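Local coordinates for protein tryparedoxin II (Crithidia fasciculata, PDB 1I5G) that probably carries reducing equivalents from trypanothione to partner proteins as a thioredoxin-like dithiol electron-transport protein, and binds glutathionylspermidine, at residues T11-L14 / D20-L23; E75-Y80 / L89-R94; K5-S10 / V31-S36. The protein carries 1 engineered substitution. All coordinates share one frame; numbering follows the deposited sequence.

Contact 1: T11-L14 / D20-L23; sequences TNVL and DIAL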
ATOM      1  N   THR A  11       4.130  15.101   2.139  1.00 10.38           N
ATOM      2  CA  THR A  11       5.378  14.981   1.405  1.00 10.52           C
ATOM      3  C   THR A  11       6.238  13.836   1.951  1.00  8.64           C
ATOM      4  O   THR A  11       7.087  13.332   1.228  1.00  8.26           O
ATOM      5  CB  THR A  11       6.149  16.277   1.351  1.00 14.47           C
ATOM      6  OG1 THR A  11       6.455  16.488   2.707  1.00 15.04           O
ATOM      7  CG2 THR A  11       5.283  17.474   1.217  1.00 16.16           C
ATOM      8  N   ASN A  12       6.046  13.403   3.186  1.00  6.76           N
ATOM      9  CA  ASN A  12       6.740  12.267   3.774  1.00  6.65           C
ATOM     10  C   ASN A  12       5.755  11.168   4.098  1.00  5.88           C
ATOM     11  O   ASN A  12       4.608  11.390   4.415  1.00  7.30           O
ATOM     12  CB  ASN A  12       7.504  12.628   5.065  1.00  9.47           C
ATOM     13  CG  ASN A  12       8.717  13.494   4.800  1.00 10.47           C
ATOM     14  OD1 ASN A  12       8.780  14.598   5.314  1.00 13.04           O
ATOM     15  ND2 ASN A  12       9.684  12.999   4.000  1.00 11.06           N
ATOM     16  N   VAL A  13       6.228   9.943   4.031  1.00  4.82           N
ATOM     17  CA  VAL A  13       5.498   8.758   4.443  1.00  4.92           C
ATOM     18  C   VAL A  13       6.236   8.068   5.569  1.00  5.03           C
ATOM     19  O   VAL A  13       7.408   8.354   5.863  1.00  4.87           O
ATOM     20  CB  VAL A  13       5.192   7.831   3.260  1.00  6.09           C
ATOM     21  CG1 VAL A  13       4.345   8.549   2.226  1.00  6.64           C
ATOM     22  CG2 VAL A  13       6.467   7.378   2.620  1.00  6.50           C
ATOM     23  N   LEU A  14       5.548   7.144   6.234  1.00  3.59           N
ATOM     24  CA  LEU A  14       6.106   6.445   7.393  1.00  4.50           C
ATOM     25  C   LEU A  14       6.830   5.178   7.021  1.00  4.89           C
ATOM     26  O   LEU A  14       6.508   4.531   6.024  1.00  3.60           O
ATOM     27  CB  LEU A  14       4.955   5.992   8.299  1.00  4.17           C
ATOM     28  CG  LEU A  14       3.941   7.040   8.744  1.00  4.34           C
ATOM     29  CD1 LEU A  14       3.014   6.415   9.765  1.00  4.62           C
ATOM     30  CD2 LEU A  14       4.520   8.329   9.304  1.00  5.24           C
ATOM     31  N   ASP A  20      10.477   9.978   7.670  1.00  6.65           N
ATOM     32  CA  ASP A  20      11.512  10.629   6.880  1.00  7.38           C
ATOM     33  C   ASP A  20      11.608  10.098   5.454  1.00  8.79           C
ATOM     34  O   ASP A  20      12.506  10.518   4.724  1.00  9.80           O
ATOM     35  CB  ASP A  20      12.859  10.588   7.592  1.00  8.01           C
ATOM     36  CG  ASP A  20      13.433   9.198   7.723  1.00 11.08           C
ATOM     37  OD1 ASP A  20      12.657   8.229   7.679  1.00 10.60           O
ATOM     38  OD2 ASP A  20      14.658   8.924   7.853  1.00 14.10           O
ATOM     39  N   ILE A  21      10.691   9.221   5.058  1.00  7.98           N
ATOM     40  CA  ILE A  21      10.727   8.640   3.717  1.00  7.96           C
ATOM     41  C   ILE A  21      10.137   9.641   2.783  1.00  8.70           C
ATOM     42  O   ILE A  21       9.065  10.191   2.979  1.00  7.00           O
ATOM     43  CB  ILE A  21      10.031   7.282   3.703  1.00  8.28           C
ATOM     44  CG1 ILE A  21      10.549   6.297   4.743  1.00  9.31           C
ATOM     45  CG2 ILE A  21      10.090   6.691   2.300  1.00  8.23           C
ATOM     46  CD1 ILE A  21      12.050   6.025   4.673  1.00 10.61           C
ATOM     47  N   ALA A  22      10.886   9.905   1.714  1.00  9.51           N
ATOM     48  CA  ALA A  22      10.379  10.745   0.658  1.00  9.74           C
ATOM     49  C   ALA A  22      10.096  10.008  -0.665  1.00  8.90           C
ATOM     50  O   ALA A  22      10.597   8.918  -0.935  1.00  9.05           O
ATOM     51  CB  ALA A  22      11.405  11.870   0.446  1.00 10.62           C
ATOM     52  N   LEU A  23       9.280  10.592  -1.502  1.00  9.60           N
ATOM     53  CA  LEU A  23       8.936   9.966  -2.769  1.00 11.39           C
ATOM     54  C   LEU A  23      10.041   9.550  -3.719  1.00 10.79           C
ATOM     55  O   LEU A  23       9.835   8.541  -4.380  1.00  8.97           O
ATOM     56  CB  LEU A  23       7.932  10.846  -3.521  1.00 13.59           C
ATOM     57  CG  LEU A  23       6.592  11.084  -2.818  1.00 15.45           C
ATOM     58  CD1 LEU A  23       5.623  11.824  -3.722  1.00 16.66           C
ATOM     59  CD2 LEU A  23       5.936   9.796  -2.343  1.00 16.34           C
TER
HETATM   60  O   HOH W   1       8.774  13.418  -0.845  1.00 12.74           O
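Val-13 and Ile-21 form an antiparallel hydrogen-bonded pair of a beta hairpin, strands 12-15 and 18-22, which lies at one margin of the mixed sheet; strand 18-22 is the outermost strand on that side. Over the short segments the strand directions differ by 121°, well short of antiparallel, and the pairing is uneven. The backbone bond from Val-13 N to Ile-21 O is sound at 3.0 Å, whereas the return bond from Ile-21 N to Val-13 O is weak, stretched to 3.5 Å.

Among the polar groups, Ile-21 O takes a second donor. The amide of Asn-12 folds back over the neighbouring strand, its CG anti to the carbonyl carbon, and ND2 donates to Ile-21 O at 3.1 Å in a nearly straight bond (170° at the hydrogen). This donor stands above the carbonyl plane, 69° out of it, while the oxygen lies in the plane of the amide; Val-13 N approaches the same oxygen only slightly tilted from the carbonyl plane. A CA-H...O contact from Asn-12 CA to Ile-21 O adds a third approach, so one carbonyl gathers several hydrogens from two consecutive residues.

The apolar part lies on the sheet face that carries Val-13 and Ile-21. There the two side chains cross at about a right angle, with the CG2 methyl of Val-13 set against CG2 and CB of Ile-21. Val-13 carries this face on to Phe-7 of the N-terminal loop; Leu-23, past the strand, touches Phe-7 as well.

Past the paired residues a water takes over from direct bonding: it donates to Thr-11 O at 2.7 Å and accepts from Leu-23 N at 2.9 Å.

Contact 2: E75-Y80 / L89-R94; sequences EDFKDY and LPFEDR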
ATOM      1  N   GLU A  75      -5.211   5.616  17.408  1.00  7.76           N
ATOM      2  CA  GLU A  75      -4.635   4.530  18.184  1.00  8.49           C
ATOM      3  C   GLU A  75      -4.706   3.184  17.461  1.00  6.61           C
ATOM      4  O   GLU A  75      -3.794   2.379  17.453  1.00  6.29           O
ATOM      5  CB  GLU A  75      -5.315   4.506  19.548  1.00 12.41           C
ATOM      6  CG  GLU A  75      -5.515   5.926  20.087  1.00 16.28           C
ATOM      7  CD  GLU A  75      -6.650   6.759  19.478  1.00 17.79           C
ATOM      8  OE1 GLU A  75      -7.828   6.345  19.491  1.00 22.59           O
ATOM      9  OE2 GLU A  75      -6.487   7.867  18.951  1.00 20.43           O
ATOM     10  N   ASP A  76      -5.825   2.912  16.806  1.00  6.10           N
ATOM     11  CA  ASP A  76      -5.987   1.676  16.041  1.00  6.23           C
ATOM     12  C   ASP A  76      -4.997   1.662  14.886  1.00  5.77           C
ATOM     13  O   ASP A  76      -4.388   0.644  14.601  1.00  5.35           O
ATOM     14  CB  ASP A  76      -7.427   1.534  15.517  1.00  8.87           C
ATOM     15  CG  ASP A  76      -8.432   1.265  16.620  1.00 12.57           C
ATOM     16  OD1 ASP A  76      -8.046   0.686  17.643  1.00 14.98           O
ATOM     17  OD2 ASP A  76      -9.610   1.651  16.487  1.00 18.06           O
ATOM     18  N   PHE A  77      -4.840   2.791  14.204  1.00  4.52           N
ATOM     19  CA  PHE A  77      -3.809   2.869  13.164  1.00  4.69           C
ATOM     20  C   PHE A  77      -2.419   2.523  13.678  1.00  4.60           C
ATOM     21  O   PHE A  77      -1.689   1.721  13.089  1.00  4.21           O
ATOM     22  CB  PHE A  77      -3.742   4.271  12.577  1.00  3.76           C
ATOM     23  CG  PHE A  77      -2.640   4.483  11.567  1.00  4.69           C
ATOM     24  CD1 PHE A  77      -2.804   4.246  10.200  1.00  4.04           C
ATOM     25  CD2 PHE A  77      -1.405   4.946  11.983  1.00  4.42           C
ATOM     26  CE1 PHE A  77      -1.779   4.472   9.313  1.00  3.46           C
ATOM     27  CE2 PHE A  77      -0.353   5.176  11.104  1.00  4.61           C
ATOM     28  CZ  PHE A  77      -0.547   4.926   9.751  1.00  3.97           C
ATOM     29  N   LYS A  78      -2.055   3.151  14.797  1.00  5.14           N
ATOM     30  CA  LYS A  78      -0.728   2.925  15.348  1.00  5.86           C
ATOM     31  C   LYS A  78      -0.475   1.454  15.607  1.00  5.97           C
ATOM     32  O   LYS A  78       0.557   0.940  15.210  1.00  5.37           O
ATOM     33  CB  LYS A  78      -0.599   3.700  16.660  1.00  9.32           C
ATOM     34  CG  LYS A  78       0.822   3.707  17.211  1.00 12.35           C
ATOM     35  CD  LYS A  78       1.012   4.556  18.479  1.00 15.36           C
ATOM     36  CE  LYS A  78       2.348   4.220  19.195  1.00 17.47           C
ATOM     37  NZ  LYS A  78       2.560   5.012  20.449  1.00 20.66           N
ATOM     38  N   ASP A  79      -1.408   0.775  16.268  1.00  5.65           N
ATOM     39  CA  ASP A  79      -1.237  -0.633  16.586  1.00  7.27           C
ATOM     40  C   ASP A  79      -1.237  -1.544  15.363  1.00  5.27           C
ATOM     41  O   ASP A  79      -0.484  -2.522  15.313  1.00  6.82           O
ATOM     42  CB  ASP A  79      -2.364  -1.080  17.539  1.00  8.38           C
ATOM     43  CG  ASP A  79      -2.321  -0.408  18.911  1.00 12.13           C
ATOM     44  OD1 ASP A  79      -1.273   0.139  19.288  1.00 14.26           O
ATOM     45  OD2 ASP A  79      -3.358  -0.429  19.608  1.00 15.08           O
ATOM     46  N   TYR A  80      -2.064  -1.251  14.358  1.00  4.49           N
ATOM     47  CA  TYR A  80      -2.176  -2.093  13.190  1.00  4.08           C
ATOM     48  C   TYR A  80      -0.955  -1.884  12.291  1.00  3.90           C
ATOM     49  O   TYR A  80      -0.367  -2.845  11.837  1.00  3.85           O
ATOM     50  CB  TYR A  80      -3.462  -1.662  12.474  1.00  4.44           C
ATOM     51  CG  TYR A  80      -3.869  -2.554  11.309  1.00  4.35           C
ATOM     52  CD1 TYR A  80      -3.752  -3.938  11.370  1.00  5.41           C
ATOM     53  CD2 TYR A  80      -4.384  -2.005  10.148  1.00  4.89           C
ATOM     54  CE1 TYR A  80      -4.128  -4.765  10.313  1.00  4.65           C
ATOM     55  CE2 TYR A  80      -4.762  -2.824   9.087  1.00  4.10           C
ATOM     56  CZ  TYR A  80      -4.626  -4.208   9.179  1.00  4.98           C
ATOM     57  OH  TYR A  80      -4.999  -5.046   8.151  1.00  4.81           O
ATOM     58  N   LEU A  89       0.901   5.880   4.446  1.00  2.53           N
ATOM     59  CA  LEU A  89       0.441   7.275   4.371  1.00  2.55           C
ATOM     60  C   LEU A  89       0.129   7.663   5.826  1.00  2.75           C
ATOM     61  O   LEU A  89      -0.604   6.929   6.493  1.00  3.08           O
ATOM     62  CB  LEU A  89      -0.819   7.387   3.488  1.00  2.76           C
ATOM     63  CG  LEU A  89      -1.314   8.838   3.368  1.00  3.15           C
ATOM     64  CD1 LEU A  89      -0.376   9.638   2.492  1.00  5.00           C
ATOM     65  CD2 LEU A  89      -2.712   8.814   2.737  1.00  3.28           C
ATOM     66  N   PRO A  90       0.667   8.757   6.363  1.00  2.59           N
ATOM     67  CA  PRO A  90       0.415   9.106   7.761  1.00  3.61           C
ATOM     68  C   PRO A  90      -1.070   9.204   8.083  1.00  3.23           C
ATOM     69  O   PRO A  90      -1.848   9.758   7.296  1.00  3.40           O
ATOM     70  CB  PRO A  90       1.144  10.441   7.891  1.00  3.67           C
ATOM     71  CG  PRO A  90       2.291  10.307   6.950  1.00  3.95           C
ATOM     72  CD  PRO A  90       1.584   9.728   5.739  1.00  2.94           C
ATOM     73  N   PHE A  91      -1.482   8.684   9.235  1.00  2.69           N
ATOM     74  CA  PHE A  91      -2.880   8.698   9.603  1.00  2.21           C
ATOM     75  C   PHE A  91      -3.508  10.073   9.601  1.00  3.82           C
ATOM     76  O   PHE A  91      -4.667  10.233   9.174  1.00  3.49           O
ATOM     77  CB  PHE A  91      -3.115   8.018  10.948  1.00  2.79           C
ATOM     78  CG  PHE A  91      -4.575   7.863  11.292  1.00  3.69           C
ATOM     79  CD1 PHE A  91      -5.370   6.858  10.771  1.00  4.04           C
ATOM     80  CD2 PHE A  91      -5.163   8.768  12.160  1.00  5.05           C
ATOM     81  CE1 PHE A  91      -6.678   6.757  11.108  1.00  5.08           C
ATOM     82  CE2 PHE A  91      -6.509   8.675  12.512  1.00  5.04           C
ATOM     83  CZ  PHE A  91      -7.209   7.668  11.952  1.00  5.31           C
ATOM     84  N   GLU A  92      -2.805  11.095  10.081  1.00  3.31           N
ATOM     85  CA  GLU A  92      -3.436  12.412  10.174  1.00  4.00           C
ATOM     86  C   GLU A  92      -3.800  12.987   8.826  1.00  4.83           C
ATOM     87  O   GLU A  92      -4.613  13.907   8.742  1.00  5.69           O
ATOM     88  CB  GLU A  92      -2.606  13.374  11.032  1.00  5.00           C
ATOM     89  CG  GLU A  92      -2.494  12.920  12.483  1.00  5.98           C
ATOM     90  CD  GLU A  92      -3.802  12.943  13.229  1.00  6.73           C
ATOM     91  OE1 GLU A  92      -4.308  14.076  13.434  1.00  8.36           O
ATOM     92  OE2 GLU A  92      -4.271  11.855  13.597  1.00  8.54           O
ATOM     93  N   ASP A  93      -3.229  12.458   7.743  1.00  3.56           N
ATOM     94  CA  ASP A  93      -3.606  12.857   6.384  1.00  4.01           C
ATOM     95  C   ASP A  93      -4.853  12.090   5.955  1.00  4.58           C
ATOM     96  O   ASP A  93      -4.859  11.223   5.077  1.00  3.28           O
ATOM     97  CB  ASP A  93      -2.477  12.584   5.388  1.00  4.32           C
ATOM     98  CG  ASP A  93      -2.787  13.096   3.985  1.00  4.63           C
ATOM     99  OD1 ASP A  93      -3.836  13.733   3.740  1.00  5.18           O
ATOM    100  OD2 ASP A  93      -1.941  12.849   3.092  1.00  5.51           O
ATOM    101  N   ARG A  94      -5.953  12.419   6.617  1.00  4.34           N
ATOM    102  CA  ARG A  94      -7.247  11.836   6.286  1.00  3.45           C
ATOM    103  C   ARG A  94      -7.726  12.192   4.882  1.00  4.29           C
ATOM    104  O   ARG A  94      -8.199  11.357   4.110  1.00  3.85           O
ATOM    105  CB  ARG A  94      -8.288  12.153   7.373  1.00  3.86           C
ATOM    106  CG  ARG A  94      -7.916  11.641   8.793  1.00  4.93           C
ATOM    107  CD  ARG A  94      -8.147  10.123   9.063  1.00  4.54           C
ATOM    108  NE  ARG A  94      -7.178   9.292   8.364  1.00  4.41           N
ATOM    109  CZ  ARG A  94      -7.354   8.018   8.023  1.00  5.83           C
ATOM    110  NH1 ARG A  94      -8.484   7.390   8.319  1.00  7.27           N
ATOM    111  NH2 ARG A  94      -6.402   7.369   7.387  1.00  5.10           N
TER
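In this thioredoxin-like fold, helix 74-81 packs through Phe-77 on the loop that leaves strand 87-88 and makes a type I beta turn, Pro-90 to Asp-93, before helix 94-103. The contact is apolar and rests mainly on two phenylalanines. Phe-91 CB sits over the face of the Phe-77 ring, a CH-pi contact 3.7 Å from the centroid and 14° off the normal. In return Phe-77 CB comes obliquely against Phe-91 CD1 at 3.6 Å, and the two side chains run past one another head to tail. Their ring planes are inclined at 44°. With CG anti to N (chi1 176°), the Phe-77 ring extends from the helix toward the loop, where CZ also reaches Leu-89 O; Leu-67 and Leu-14 pack around it. A serine in place of Phe-77 would probably open a gap between helix and turn and deprive Phe-91 CB of its aromatic bed. The Phe-91 ring carries the Arg-94 guanidinium over one face. Arg-94 NH2 bonds to Ser-69 O, and NE helps to hold the group there, donating to Phe-91 O at 2.8 Å in the carbonyl plane through a bent bond.

Contact 3: K5-S10 / V31-S36; sequences KFFPYS and VFFYFS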
ATOM      1  N   LYS A   5       1.032  13.122  -8.034  1.00 13.98           N
ATOM      2  CA  LYS A   5      -0.394  13.394  -8.248  1.00 13.40           C
ATOM      3  C   LYS A   5      -1.254  12.571  -7.271  1.00 12.23           C
ATOM      4  O   LYS A   5      -2.449  12.840  -7.226  1.00 12.40           O
ATOM      5  CB  LYS A   5      -0.866  13.109  -9.698  1.00 13.74           C
ATOM      6  CG  LYS A   5      -0.815  11.646 -10.193  1.00 14.62           C
ATOM      7  CD  LYS A   5      -1.340  11.420 -11.614  1.00 15.20           C
ATOM      8  CE  LYS A   5      -1.309   9.981 -12.168  1.00 16.04           C
ATOM      9  NZ  LYS A   5      -2.056   9.856 -13.460  1.00 17.18           N
ATOM     10  N   PHE A   6      -0.645  11.613  -6.572  1.00 12.36           N
ATOM     11  CA  PHE A   6      -1.287  10.753  -5.570  1.00 12.17           C
ATOM     12  C   PHE A   6      -0.972  11.150  -4.110  1.00 11.41           C
ATOM     13  O   PHE A   6      -1.532  10.562  -3.174  1.00 11.21           O
ATOM     14  CB  PHE A   6      -0.917   9.285  -5.824  1.00 13.19           C
ATOM     15  CG  PHE A   6      -1.387   8.731  -7.136  1.00 14.24           C
ATOM     16  CD1 PHE A   6      -2.692   8.873  -7.560  1.00 14.56           C
ATOM     17  CD2 PHE A   6      -0.510   8.066  -7.974  1.00 15.35           C
ATOM     18  CE1 PHE A   6      -3.153   8.370  -8.775  1.00 15.66           C
ATOM     19  CE2 PHE A   6      -0.950   7.558  -9.192  1.00 15.33           C
ATOM     20  CZ  PHE A   6      -2.260   7.707  -9.596  1.00 15.82           C
ATOM     21  N   PHE A   7      -0.094  12.121  -3.854  1.00 10.71           N
ATOM     22  CA  PHE A   7       0.231  12.626  -2.535  1.00  9.12           C
ATOM     23  C   PHE A   7      -0.041  14.144  -2.412  1.00  9.49           C
ATOM     24  O   PHE A   7       0.927  14.831  -2.100  1.00 10.98           O
ATOM     25  CB  PHE A   7       1.628  12.193  -2.197  1.00 10.37           C
ATOM     26  CG  PHE A   7       1.733  10.700  -2.090  1.00 10.70           C
ATOM     27  CD1 PHE A   7       1.442  10.086  -0.898  1.00 11.06           C
ATOM     28  CD2 PHE A   7       2.111   9.901  -3.166  1.00 10.83           C
ATOM     29  CE1 PHE A   7       1.522   8.722  -0.768  1.00 11.03           C
ATOM     30  CE2 PHE A   7       2.197   8.547  -3.050  1.00 11.36           C
ATOM     31  CZ  PHE A   7       1.912   7.944  -1.856  1.00 11.28           C
ATOM     32  N   PRO A   8      -1.231  14.667  -2.615  1.00  8.63           N
ATOM     33  CA  PRO A   8      -1.424  16.114  -2.467  1.00  8.27           C
ATOM     34  C   PRO A   8      -1.131  16.704  -1.096  1.00  8.49           C
ATOM     35  O   PRO A   8      -0.799  17.893  -1.046  1.00  7.63           O
ATOM     36  CB  PRO A   8      -2.889  16.257  -2.768  1.00  8.78           C
ATOM     37  CG  PRO A   8      -3.499  14.929  -2.502  1.00  9.37           C
ATOM     38  CD  PRO A   8      -2.467  13.964  -2.998  1.00  7.89           C
ATOM     39  N   TYR A   9      -1.235  15.969   0.004  1.00  6.76           N
ATOM     40  CA  TYR A   9      -1.127  16.553   1.330  1.00  7.10           C
ATOM     41  C   TYR A   9       0.028  15.990   2.135  1.00  8.84           C
ATOM     42  O   TYR A   9       0.340  16.560   3.170  1.00 10.46           O
ATOM     43  CB  TYR A   9      -2.426  16.379   2.110  1.00  6.02           C
ATOM     44  CG  TYR A   9      -3.590  16.865   1.324  1.00  5.61           C
ATOM     45  CD1 TYR A   9      -3.760  18.243   1.131  1.00  5.26           C
ATOM     46  CD2 TYR A   9      -4.489  16.005   0.756  1.00  5.32           C
ATOM     47  CE1 TYR A   9      -4.809  18.714   0.405  1.00  5.54           C
ATOM     48  CE2 TYR A   9      -5.561  16.461   0.009  1.00  5.62           C
ATOM     49  CZ  TYR A   9      -5.698  17.833  -0.156  1.00  5.39           C
ATOM     50  OH  TYR A   9      -6.774  18.231  -0.908  1.00  7.41           O
ATOM     51  N   SER A  10       0.687  14.905   1.733  1.00  7.30           N
ATOM     52  CA  SER A  10       1.848  14.398   2.459  1.00  7.14           C
ATOM     53  C   SER A  10       3.118  14.446   1.603  1.00  9.21           C
ATOM     54  O   SER A  10       3.125  13.869   0.512  1.00 11.96           O
ATOM     55  CB  SER A  10       1.586  12.940   2.872  1.00  6.49           C
ATOM     56  OG  SER A  10       0.646  12.844   3.942  1.00  6.95           O
ATOM     57  N   VAL A  31       4.559   0.430  -6.863  1.00  2.47           N
ATOM     58  CA  VAL A  31       4.118   0.793  -5.523  1.00  2.11           C
ATOM     59  C   VAL A  31       2.688   0.276  -5.381  1.00  2.30           C
ATOM     60  O   VAL A  31       1.808   0.631  -6.176  1.00  2.56           O
ATOM     61  CB  VAL A  31       4.198   2.304  -5.274  1.00  3.47           C
ATOM     62  CG1 VAL A  31       3.656   2.587  -3.869  1.00  3.62           C
ATOM     63  CG2 VAL A  31       5.643   2.792  -5.427  1.00  3.83           C
ATOM     64  N   PHE A  32       2.504  -0.552  -4.365  1.00  2.70           N
ATOM     65  CA  PHE A  32       1.178  -1.102  -4.059  1.00  2.83           C
ATOM     66  C   PHE A  32       0.533  -0.361  -2.913  1.00  3.47           C
ATOM     67  O   PHE A  32       1.032  -0.359  -1.788  1.00  4.45           O
ATOM     68  CB  PHE A  32       1.245  -2.604  -3.725  1.00  3.08           C
ATOM     69  CG  PHE A  32       1.609  -3.448  -4.901  1.00  3.89           C
ATOM     70  CD1 PHE A  32       2.938  -3.701  -5.179  1.00  6.46           C
ATOM     71  CD2 PHE A  32       0.653  -3.977  -5.777  1.00  4.37           C
ATOM     72  CE1 PHE A  32       3.315  -4.471  -6.264  1.00  7.85           C
ATOM     73  CE2 PHE A  32       0.984  -4.739  -6.863  1.00  5.08           C
ATOM     74  CZ  PHE A  32       2.323  -4.987  -7.117  1.00  6.26           C
ATOM     75  N   PHE A  33      -0.615   0.233  -3.195  1.00  2.60           N
ATOM     76  CA  PHE A  33      -1.410   0.968  -2.233  1.00  3.04           C
ATOM     77  C   PHE A  33      -2.343  -0.047  -1.616  1.00  2.79           C
ATOM     78  O   PHE A  33      -3.189  -0.657  -2.267  1.00  2.65           O
ATOM     79  CB  PHE A  33      -2.160   2.067  -2.949  1.00  3.35           C
ATOM     80  CG  PHE A  33      -1.306   3.197  -3.435  1.00  3.97           C
ATOM     81  CD1 PHE A  33      -0.669   3.099  -4.653  1.00  5.49           C
ATOM     82  CD2 PHE A  33      -1.144   4.341  -2.680  1.00  5.68           C
ATOM     83  CE1 PHE A  33       0.114   4.138  -5.092  1.00  7.09           C
ATOM     84  CE2 PHE A  33      -0.347   5.400  -3.130  1.00  7.21           C
ATOM     85  CZ  PHE A  33       0.272   5.270  -4.349  1.00  6.52           C
ATOM     86  N   TYR A  34      -2.186  -0.264  -0.317  1.00  2.67           N
ATOM     87  CA  TYR A  34      -2.893  -1.304   0.415  1.00  3.01           C
ATOM     88  C   TYR A  34      -3.937  -0.669   1.314  1.00  2.71           C
ATOM     89  O   TYR A  34      -3.659  -0.071   2.352  1.00  2.28           O
ATOM     90  CB  TYR A  34      -1.902  -2.124   1.284  1.00  2.57           C
ATOM     91  CG  TYR A  34      -2.530  -3.201   2.156  1.00  2.23           C
ATOM     92  CD1 TYR A  34      -3.631  -3.893   1.699  1.00  3.14           C
ATOM     93  CD2 TYR A  34      -2.052  -3.523   3.424  1.00  3.48           C
ATOM     94  CE1 TYR A  34      -4.222  -4.855   2.435  1.00  2.46           C
ATOM     95  CE2 TYR A  34      -2.653  -4.492   4.166  1.00  2.87           C
ATOM     96  CZ  TYR A  34      -3.750  -5.176   3.682  1.00  2.74           C
ATOM     97  OH  TYR A  34      -4.409  -6.153   4.420  1.00  3.39           O
ATOM     98  N   PHE A  35      -5.192  -0.786   0.909  1.00  2.05           N
ATOM     99  CA  PHE A  35      -6.349  -0.267   1.637  1.00  2.50           C
ATOM    100  C   PHE A  35      -6.798  -1.321   2.621  1.00  2.27           C
ATOM    101  O   PHE A  35      -7.184  -2.440   2.219  1.00  2.59           O
ATOM    102  CB  PHE A  35      -7.449   0.087   0.622  1.00  2.37           C
ATOM    103  CG  PHE A  35      -7.037   1.225  -0.302  1.00  3.04           C
ATOM    104  CD1 PHE A  35      -6.246   0.988  -1.405  1.00  2.91           C
ATOM    105  CD2 PHE A  35      -7.448   2.533  -0.061  1.00  3.62           C
ATOM    106  CE1 PHE A  35      -5.866   2.036  -2.238  1.00  3.29           C
ATOM    107  CE2 PHE A  35      -7.073   3.559  -0.875  1.00  4.46           C
ATOM    108  CZ  PHE A  35      -6.294   3.300  -1.946  1.00  3.77           C
ATOM    109  N   SER A  36      -6.745  -0.989   3.907  1.00  2.73           N
ATOM    110  CA  SER A  36      -7.010  -1.978   4.948  1.00  2.56           C
ATOM    111  C   SER A  36      -7.300  -1.272   6.271  1.00  2.99           C
ATOM    112  O   SER A  36      -7.073  -0.061   6.391  1.00  3.01           O
ATOM    113  CB  SER A  36      -5.721  -2.798   5.105  1.00  3.46           C
ATOM    114  OG  SER A  36      -5.898  -3.994   5.840  1.00  5.07           O
TER
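The irregular loop 5-10 runs beside strand 30-36 without pairing with it: the nearest CA atoms, those of Phe-6 and Phe-33, are 10.3 Å apart, so side chains alone bridge the gap. Phe-33 is the residue of segment 31-36 that does so, its CB pointing toward the loop, and Phe-7 meets it from the opposite direction. The far end of the Phe-7 ring makes the touch: CZ lies 3.6 Å from Phe-33 CE2, at the edge of the Phe-33 ring and near its plane. Phe-7 CE2 and Phe-33 CZ complete the meeting at 4.0 Å. The ring centroids are 5.9 Å apart and the planes inclined at 32°, an oblique pair in which the outer rims of the rings meet with little overlap. In Phe-7, CG is anti to the carbonyl carbon (chi1 -64°), which carries the ring inward although its CB points neither to the strand nor from it. Phe-6 adds a looser touch through CB, 4.4 Å from Phe-33 CZ, and its own ring goes on to meet Phe-104, which the Phe-33 ring meets as well.

Phe-33 belongs to an inner strand of the sheet, bonded through its backbone to Val-113 of strand 111-116, and its side chain also touches Val-115 and Ile-68. Phe-7 in turn rests on Met-66 of strand 63-69. The loop thereby covers part of one face of the central strands of the thioredoxin-like sheet. Ser-10 bonds to Asp-93, but only carbon atoms meet strand 30-36, so at this contact the loop is probably held by burial and fit alone.

Contacts 2 and 3 are buried and almost wholly aromatic, whereas contact 1, at the margin of the sheet, is partly buried and relies on backbone and amide bonds, with a water at its end. Contact 3 lies deepest, its centre about 7 Å from the centre of the chain, against about 14 Å and 13 Å for the centres of contacts 1 and 2. Contacts 1 and 3 reach the same sheet, and Phe-7 joins them by packing on Val-13 and Leu-23. Leu-14 ties the hairpin to contact 2 through Pro-90 and Phe-77. Contacts 2 and 3 are linked by polar pairs at their borders, probable hydrogen bonds of Tyr-80 with Ser-36 and of Asp-93 with Ser-10.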